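Local coordinates for lectin (Trichosanthes anguina, PDB 4HR6), which binds galactosides as a nontoxic seed lectin, a three-chain homologue of type II ribosome-inactivating proteins, at residues 157-162 / 245-250; 190-195 / 213-218; 234-239 / 256-261. All blocks are in the same frame, centred on the assembly; numbering follows the deposited sequence.

Contact 1 of 3, residues 157-162 / 245-250. With AMG (methyl alpha-D-galactopyranoside), chain E.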
# COMPACT_ATOMS: atom_id res chain seq x y z
N THR C 157 -10.24 -14.91 21.45
CA THR C 157 -9.89 -14.06 22.60
C THR C 157 -8.46 -13.57 22.54
O THR C 157 -8.18 -12.46 23.00
CB THR C 157 -10.11 -14.78 23.97
OG1 THR C 157 -9.28 -15.94 24.04
CG2 THR C 157 -11.58 -15.18 24.16
N ASN C 158 -7.55 -14.37 22.00
CA ASN C 158 -6.14 -13.99 21.88
C ASN C 158 -5.61 -13.97 20.43
O ASN C 158 -6.31 -14.38 19.51
CB ASN C 158 -5.28 -14.93 22.72
CG ASN C 158 -5.06 -14.40 24.11
OD1 ASN C 158 -6.01 -14.13 24.84
ND2 ASN C 158 -3.79 -14.23 24.48
N MET C 159 -4.38 -13.50 20.25
CA MET C 159 -3.77 -13.52 18.92
C MET C 159 -2.24 -13.63 18.93
O MET C 159 -1.57 -13.05 19.77
CB MET C 159 -4.22 -12.31 18.08
CG MET C 159 -3.61 -10.97 18.47
SD MET C 159 -3.78 -9.78 17.12
CE MET C 159 -2.27 -8.85 17.33
N TRP C 160 -1.72 -14.41 17.98
CA TRP C 160 -0.29 -14.52 17.73
C TRP C 160 -0.03 -15.08 16.33
O TRP C 160 -0.95 -15.33 15.55
CB TRP C 160 0.40 -15.40 18.80
CG TRP C 160 -0.21 -16.76 18.98
CD1 TRP C 160 -0.15 -17.82 18.11
CD2 TRP C 160 -0.97 -17.21 20.10
NE1 TRP C 160 -0.85 -18.90 18.62
CE2 TRP C 160 -1.35 -18.55 19.85
CE3 TRP C 160 -1.37 -16.62 21.31
CZ2 TRP C 160 -2.11 -19.30 20.75
CZ3 TRP C 160 -2.12 -17.36 22.20
CH2 TRP C 160 -2.49 -18.69 21.92
N LEU C 161 1.24 -15.32 16.02
CA LEU C 161 1.65 -15.83 14.72
C LEU C 161 1.62 -17.35 14.61
O LEU C 161 2.19 -18.07 15.44
CB LEU C 161 3.03 -15.29 14.37
CG LEU C 161 3.02 -13.77 14.15
CD1 LEU C 161 4.44 -13.22 14.11
CD2 LEU C 161 2.26 -13.44 12.89
N GLU C 162 0.93 -17.82 13.59
CA GLU C 162 0.88 -19.22 13.24
C GLU C 162 1.30 -19.32 11.77
O GLU C 162 1.43 -18.31 11.09
CB GLU C 162 -0.53 -19.76 13.44
CG GLU C 162 -0.93 -19.86 14.91
CD GLU C 162 -0.18 -20.97 15.66
OE1 GLU C 162 0.15 -20.78 16.85
OE2 GLU C 162 0.09 -22.02 15.05
N LYS C 245 4.61 -16.45 21.53
CA LYS C 245 3.17 -16.19 21.39
C LYS C 245 2.72 -14.79 21.85
O LYS C 245 1.55 -14.60 22.18
CB LYS C 245 2.36 -17.28 22.12
CG LYS C 245 1.89 -18.40 21.22
CD LYS C 245 3.02 -19.29 20.76
CE LYS C 245 2.49 -20.45 19.93
NZ LYS C 245 1.53 -21.30 20.69
N LYS C 246 3.65 -13.82 21.86
CA LYS C 246 3.35 -12.45 22.32
C LYS C 246 3.60 -11.35 21.26
O LYS C 246 4.74 -11.10 20.84
CB LYS C 246 4.13 -12.11 23.60
CG LYS C 246 3.34 -12.26 24.91
CD LYS C 246 3.37 -13.69 25.43
CE LYS C 246 2.71 -13.84 26.80
NZ LYS C 246 1.30 -14.32 26.73
N ILE C 247 2.51 -10.69 20.86
CA ILE C 247 2.58 -9.47 20.06
C ILE C 247 2.44 -8.28 21.01
O ILE C 247 1.47 -8.19 21.76
CB ILE C 247 1.45 -9.40 19.01
CG1 ILE C 247 1.41 -10.69 18.18
CG2 ILE C 247 1.61 -8.17 18.12
CD1 ILE C 247 2.74 -11.05 17.55
N ILE C 248 3.41 -7.37 20.96
CA ILE C 248 3.42 -6.21 21.83
C ILE C 248 3.43 -4.91 21.02
O ILE C 248 3.61 -4.93 19.80
CB ILE C 248 4.65 -6.23 22.78
CG1 ILE C 248 5.95 -6.06 22.00
CG2 ILE C 248 4.66 -7.53 23.59
CD1 ILE C 248 7.19 -5.93 22.87
N LEU C 249 3.27 -3.79 21.73
CA LEU C 249 3.29 -2.45 21.17
C LEU C 249 4.55 -1.74 21.62
O LEU C 249 4.70 -1.40 22.79
CB LEU C 249 2.05 -1.68 21.64
CG LEU C 249 1.77 -0.32 21.01
CD1 LEU C 249 1.61 -0.44 19.50
CD2 LEU C 249 0.50 0.25 21.61
N HIS C 250 5.46 -1.50 20.68
CA HIS C 250 6.83 -1.14 21.01
C HIS C 250 7.24 0.16 20.35
O HIS C 250 6.57 0.65 19.45
CB HIS C 250 7.73 -2.28 20.53
CG HIS C 250 9.12 -2.23 21.08
ND1 HIS C 250 10.14 -1.54 20.46
CD2 HIS C 250 9.67 -2.79 22.18
CE1 HIS C 250 11.26 -1.67 21.16
NE2 HIS C 250 11.00 -2.43 22.21
C1 AMG E . 14.14 -6.60 21.57
C2 AMG E . 13.54 -6.36 20.18
C3 AMG E . 12.34 -5.40 20.26
C4 AMG E . 11.33 -5.91 21.27
C5 AMG E . 12.02 -6.23 22.61
C6 AMG E . 11.08 -6.87 23.63
C7 AMG E . 15.87 -5.57 22.84
O1 AMG E . 14.66 -5.38 22.11
O2 AMG E . 14.56 -5.84 19.33
O3 AMG E . 11.70 -5.26 18.98
O4 AMG E . 10.68 -7.07 20.74
O5 AMG E . 13.12 -7.12 22.41
O6 AMG E . 11.63 -6.68 24.94
O HOH W 1 -0.20 -11.48 21.29
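K245 crosses one face of the W160 indole at a slant. Its CG alone sits close over the five-membered ring, 3.4 Å from the centroid, a CH-pi contact. The chain then bends, bringing NZ to 4.4 Å from the same centroid as an off-centre cation-pi partner. W160 reaches up to the lysine because its CG stands between the backbone N and the carbonyl carbon (chi1 54°). At the ring edge NE1 donates to E162 OE1 at 2.8 Å in a bent bond (132°), on the anti lone pair of that oxygen, which helps hold the ring's turn. The same carboxylate lies near K245 NZ without forming a salt bridge, and probably favours the charged amine. Beneath this partly exposed layer the contact becomes apolar: M159 CE meets I247 CG2 at 4.0 Å, and L161 touches the CD1 end of I247. No direct hydrogen bond joins the segments, but one water accepts from I247 N and donates to M159 O. Strands 158-162 and 247-250 run almost at right angles (99°). Strand 247-250 also carries H250, whose ring face meets the sugar (NE2 to C4, 3.6 Å), so it runs from the W160/K245 layer to the galactoside pocket of the second ricin-type beta-trefoil domain.

Contact 2 of 3, residues 190-195 / 213-218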
# COMPACT_ATOMS: atom_id res chain seq x y z
N CYS C 190 -12.22 -6.41 18.23
CA CYS C 190 -11.19 -5.54 17.71
C CYS C 190 -9.83 -5.92 18.25
O CYS C 190 -9.71 -6.29 19.41
CB CYS C 190 -11.48 -4.10 18.13
SG CYS C 190 -12.57 -3.16 17.04
N VAL C 191 -8.81 -5.80 17.41
CA VAL C 191 -7.43 -5.91 17.86
C VAL C 191 -7.16 -4.73 18.77
O VAL C 191 -7.41 -3.59 18.40
CB VAL C 191 -6.45 -5.91 16.66
CG1 VAL C 191 -5.01 -5.77 17.13
CG2 VAL C 191 -6.62 -7.17 15.83
N THR C 192 -6.65 -5.00 19.97
CA THR C 192 -6.58 -4.00 21.05
C THR C 192 -5.31 -4.13 21.84
O THR C 192 -4.90 -5.24 22.14
CB THR C 192 -7.74 -4.17 22.05
OG1 THR C 192 -8.98 -4.35 21.36
CG2 THR C 192 -7.82 -2.95 22.98
N ALA C 193 -4.70 -3.01 22.20
CA ALA C 193 -3.55 -3.01 23.07
C ALA C 193 -3.97 -2.96 24.57
O ALA C 193 -4.55 -1.97 25.03
CB ALA C 193 -2.67 -1.82 22.74
N SER C 194 -3.66 -4.03 25.32
CA SER C 194 -3.94 -4.14 26.77
C SER C 194 -3.05 -3.27 27.65
O SER C 194 -2.07 -2.69 27.18
CB SER C 194 -3.74 -5.59 27.24
OG SER C 194 -4.73 -6.44 26.69
N SER C 195 -3.40 -3.18 28.93
CA SER C 195 -2.54 -2.56 29.96
C SER C 195 -1.57 -3.59 30.55
O SER C 195 -0.52 -3.23 31.09
CB SER C 195 -3.39 -1.95 31.08
OG SER C 195 -4.21 -2.94 31.69
N ASN C 213 -8.95 4.58 22.04
CA ASN C 213 -7.64 4.88 21.45
C ASN C 213 -6.56 3.79 21.66
O ASN C 213 -5.36 4.08 21.71
CB ASN C 213 -7.12 6.22 21.99
CG ASN C 213 -6.86 6.19 23.48
OD1 ASN C 213 -7.34 5.31 24.18
ND2 ASN C 213 -6.08 7.15 23.96
N ASN C 214 -6.98 2.55 21.78
CA ASN C 214 -6.04 1.44 21.66
C ASN C 214 -6.60 0.35 20.75
O ASN C 214 -6.16 -0.79 20.82
CB ASN C 214 -5.68 0.91 23.04
CG ASN C 214 -6.88 0.84 23.96
OD1 ASN C 214 -7.90 0.24 23.62
ND2 ASN C 214 -6.76 1.46 25.14
N GLN C 215 -7.56 0.72 19.90
CA GLN C 215 -8.09 -0.16 18.86
C GLN C 215 -7.92 0.47 17.46
O GLN C 215 -8.59 0.06 16.51
CB GLN C 215 -9.57 -0.46 19.14
CG GLN C 215 -9.82 -1.08 20.51
CD GLN C 215 -11.27 -1.49 20.72
OE1 GLN C 215 -12.19 -0.74 20.40
NE2 GLN C 215 -11.48 -2.68 21.27
N ARG C 216 -7.04 1.46 17.35
CA ARG C 216 -6.90 2.25 16.12
C ARG C 216 -5.49 2.16 15.58
O ARG C 216 -4.54 2.56 16.24
CB ARG C 216 -7.25 3.73 16.34
CG ARG C 216 -7.33 4.53 15.03
CD ARG C 216 -7.92 5.93 15.21
NE ARG C 216 -7.44 6.87 14.19
CZ ARG C 216 -7.50 8.20 14.28
NH1 ARG C 216 -8.03 8.81 15.35
NH2 ARG C 216 -7.02 8.95 13.30
N TRP C 217 -5.39 1.66 14.34
CA TRP C 217 -4.12 1.30 13.72
C TRP C 217 -3.97 1.93 12.34
O TRP C 217 -4.95 2.06 11.63
CB TRP C 217 -4.06 -0.22 13.57
CG TRP C 217 -4.31 -0.90 14.85
CD1 TRP C 217 -5.47 -1.50 15.28
CD2 TRP C 217 -3.38 -1.02 15.92
NE1 TRP C 217 -5.30 -2.00 16.53
CE2 TRP C 217 -4.03 -1.71 16.96
CE3 TRP C 217 -2.06 -0.60 16.11
CZ2 TRP C 217 -3.40 -2.01 18.16
CZ3 TRP C 217 -1.43 -0.89 17.30
CH2 TRP C 217 -2.10 -1.59 18.31
N VAL C 218 -2.74 2.28 11.97
CA VAL C 218 -2.46 2.72 10.61
C VAL C 218 -1.30 1.93 9.98
O VAL C 218 -0.21 1.79 10.57
CB VAL C 218 -2.21 4.25 10.54
CG1 VAL C 218 -1.08 4.68 11.45
CG2 VAL C 218 -1.95 4.69 9.10
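T192 OG1 is gripped twice: it donates to C190 O at 2.8 Å in its own strand and accepts from Q215 NE2 at 3.0 Å. Q215, R216 and W217 spell the QxW signature of ricin-type beta-trefoil repeats, and the glutamine and the tryptophan of the triplet both turn back on strand 190-194. The glutamine chain is extended beyond CG and runs beside T192, which places the hydroxyl close to the amide plane. Its amide is held further by the end of strand 201-208 and the loop after it, with NE2 also donating to N208 O and OE1 accepting from D210 N, so the buried head is fixed in its flip as well as its position. NE2 also packs on C190 CB, whose sulfur is tied to C209 by a disulfide. The backbone is pinned next: A193 N donates to N214 O at 3.0 Å, and T192 CA-H leans on the same oxygen. N214 OD1 lies against the T192 CG2 methyl and is hydrogen-bonded to S212 OG. W217 presents its edge to the strand; V191 CG1 sits off the ring plane beside NE1, A193 CB comes to the CH2 rim, and L249 packs on the indole from strand 247-250. NE1-H points at V191 O over 3.2 Å with an angle of 175°; the oxygen lies exactly in the indole plane, although the nitrogen stands well above the plane of that carbonyl.

Contact 3 of 3, residues 234-239 / 256-261. With AMG (methyl alpha-D-galactopyranoside), chain E.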
# COMPACT_ATOMS: atom_id res chain seq x y z
N ALA C 234 4.62 0.85 17.34
CA ALA C 234 4.41 -0.17 16.31
C ALA C 234 4.15 -1.55 16.89
O ALA C 234 4.74 -1.94 17.90
CB ALA C 234 5.63 -0.24 15.43
N MET C 235 3.30 -2.30 16.22
CA MET C 235 3.09 -3.70 16.48
C MET C 235 4.41 -4.44 16.26
O MET C 235 5.19 -4.11 15.35
CB MET C 235 1.98 -4.21 15.56
CG MET C 235 1.29 -5.46 16.03
SD MET C 235 -0.23 -5.83 15.14
CE MET C 235 -1.24 -4.43 15.60
N ASP C 236 4.69 -5.43 17.11
CA ASP C 236 6.05 -5.93 17.29
C ASP C 236 6.00 -7.35 17.85
O ASP C 236 5.32 -7.61 18.85
CB ASP C 236 6.82 -4.98 18.22
CG ASP C 236 8.20 -5.51 18.64
OD1 ASP C 236 9.15 -4.70 18.82
OD2 ASP C 236 8.34 -6.72 18.80
N VAL C 237 6.70 -8.26 17.17
CA VAL C 237 6.83 -9.64 17.61
C VAL C 237 7.95 -9.68 18.66
O VAL C 237 9.11 -9.42 18.35
CB VAL C 237 7.17 -10.60 16.44
CG1 VAL C 237 7.17 -12.05 16.92
CG2 VAL C 237 6.16 -10.44 15.30
N ALA C 238 7.56 -9.99 19.90
CA ALA C 238 8.47 -9.91 21.06
C ALA C 238 9.73 -10.74 20.86
O ALA C 238 9.64 -11.94 20.57
CB ALA C 238 7.74 -10.37 22.31
N ARG C 239 10.89 -10.08 20.98
CA ARG C 239 12.21 -10.74 20.92
C ARG C 239 12.51 -11.38 19.57
O ARG C 239 13.36 -12.26 19.48
N LEU C 256 12.79 -6.40 11.27
CA LEU C 256 11.93 -7.41 10.65
C LEU C 256 10.74 -7.83 11.51
O LEU C 256 9.68 -8.18 10.99
CB LEU C 256 12.75 -8.64 10.30
CG LEU C 256 13.94 -8.46 9.35
CD1 LEU C 256 14.72 -9.77 9.28
CD2 LEU C 256 13.49 -8.04 7.96
N ASN C 257 10.93 -7.79 12.83
CA ASN C 257 9.85 -8.14 13.75
C ASN C 257 8.77 -7.06 13.86
O ASN C 257 7.74 -7.29 14.50
CB ASN C 257 10.39 -8.50 15.15
CG ASN C 257 11.14 -7.35 15.79
OD1 ASN C 257 11.82 -6.59 15.10
ND2 ASN C 257 11.02 -7.21 17.10
N GLN C 258 9.01 -5.90 13.23
CA GLN C 258 8.01 -4.82 13.13
C GLN C 258 7.50 -4.57 11.69
O GLN C 258 6.78 -3.58 11.43
CB GLN C 258 8.58 -3.52 13.70
CG GLN C 258 8.61 -3.49 15.21
CD GLN C 258 9.16 -2.19 15.77
OE1 GLN C 258 9.46 -1.27 15.02
NE2 GLN C 258 9.31 -2.13 17.09
N GLN C 259 7.85 -5.46 10.77
CA GLN C 259 7.45 -5.34 9.37
C GLN C 259 6.37 -6.34 9.09
O GLN C 259 6.46 -7.48 9.51
CB GLN C 259 8.65 -5.56 8.44
CG GLN C 259 9.61 -4.37 8.35
CD GLN C 259 10.82 -4.66 7.47
OE1 GLN C 259 10.72 -5.44 6.51
NE2 GLN C 259 11.96 -4.05 7.78
N TRP C 260 5.33 -5.90 8.38
CA TRP C 260 4.15 -6.69 8.10
C TRP C 260 3.69 -6.45 6.67
O TRP C 260 4.03 -5.44 6.07
CB TRP C 260 3.01 -6.26 9.04
CG TRP C 260 3.34 -6.32 10.49
CD1 TRP C 260 3.96 -5.36 11.25
CD2 TRP C 260 3.11 -7.43 11.37
NE1 TRP C 260 4.11 -5.80 12.54
CE2 TRP C 260 3.58 -7.06 12.64
CE3 TRP C 260 2.52 -8.68 11.19
CZ2 TRP C 260 3.50 -7.93 13.74
CZ3 TRP C 260 2.43 -9.54 12.30
CH2 TRP C 260 2.92 -9.15 13.55
N VAL C 261 2.88 -7.36 6.14
CA VAL C 261 2.35 -7.21 4.81
C VAL C 261 0.89 -7.57 4.88
O VAL C 261 0.55 -8.60 5.47
CB VAL C 261 3.05 -8.16 3.80
CG1 VAL C 261 2.31 -8.17 2.46
CG2 VAL C 261 4.51 -7.77 3.62
C1 AMG E . 14.14 -6.60 21.57
C2 AMG E . 13.54 -6.36 20.18
C3 AMG E . 12.34 -5.40 20.26
C4 AMG E . 11.33 -5.91 21.27
C5 AMG E . 12.02 -6.23 22.61
C6 AMG E . 11.08 -6.87 23.63
C7 AMG E . 15.87 -5.57 22.84
O1 AMG E . 14.66 -5.38 22.11
O2 AMG E . 14.56 -5.84 19.33
O3 AMG E . 11.70 -5.26 18.98
O4 AMG E . 10.68 -7.07 20.74
O5 AMG E . 13.12 -7.12 22.41
O6 AMG E . 11.63 -6.68 24.94
O HOH W 2 4.78 -2.67 13.13
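V237 CG2 packs 3.9 Å from W260 CH2 at the tight, apolar end of this contact. M235 CG comes to CZ2 of the same indole, and M235 SD lies above its six-membered ring, a distant Met-aromatic contact. L161 and I225 add to this apolar wall. NE1 points at M235 O in the ring plane, but at 3.5 Å the bond is weak; a water donating to both M235 O and Q258 O helps satisfy the buried carbonyls. V237 N to N257 O, 3.0 Å, ties the backbones together. The other end is the polar pocket, firmly bonded where D236 and N257 are buried and loose only at its mouth, where R239 is partly exposed and has no modelled side chain. D236, its CG anti to the backbone N (chi1 172°), takes the galactoside O3 on OD1 at 2.6 Å and O4 on OD2 at 3.1 Å. Q258 NE2 reaches OD1 from the anti side and steadies the carboxylate, while the Q258 amide is itself held by H253 N and R251 O. N257 ND2 gives one hydrogen to O3 at 2.8 Å and the other to V237 O. R239 N donates to O4; H253 NE2 and D199 OD2 bind the sugar as well. With D236 and N257 gripping the sugar, Q258 positioning D236, and W260 of the QxW triplet anchoring the loop in the core, this is the galactose site of a ricin-type beta-trefoil.

How the contacts relate
From the N terminus, residues 157-162 come first and wait for their partner until 245-250. Within that long excursion contact 2 opens at 190-195 and closes at 213-218, a short loop wholly enclosed by contact 1. Contact 3 opens at 234-239, before contact 1 has closed, and ends at 256-261, after it, so these two cross. Strands 234-237 and 247-250 are antiparallel neighbours, joined by I248 N to D236 O, so D236 and H250, from contacts 3 and 1, face the same galactoside. Contacts 2 and 3 each fold a QxW loop onto its strand, and M235 CE, touching W217 and V191, brings the two together in the core of the second trefoil domain.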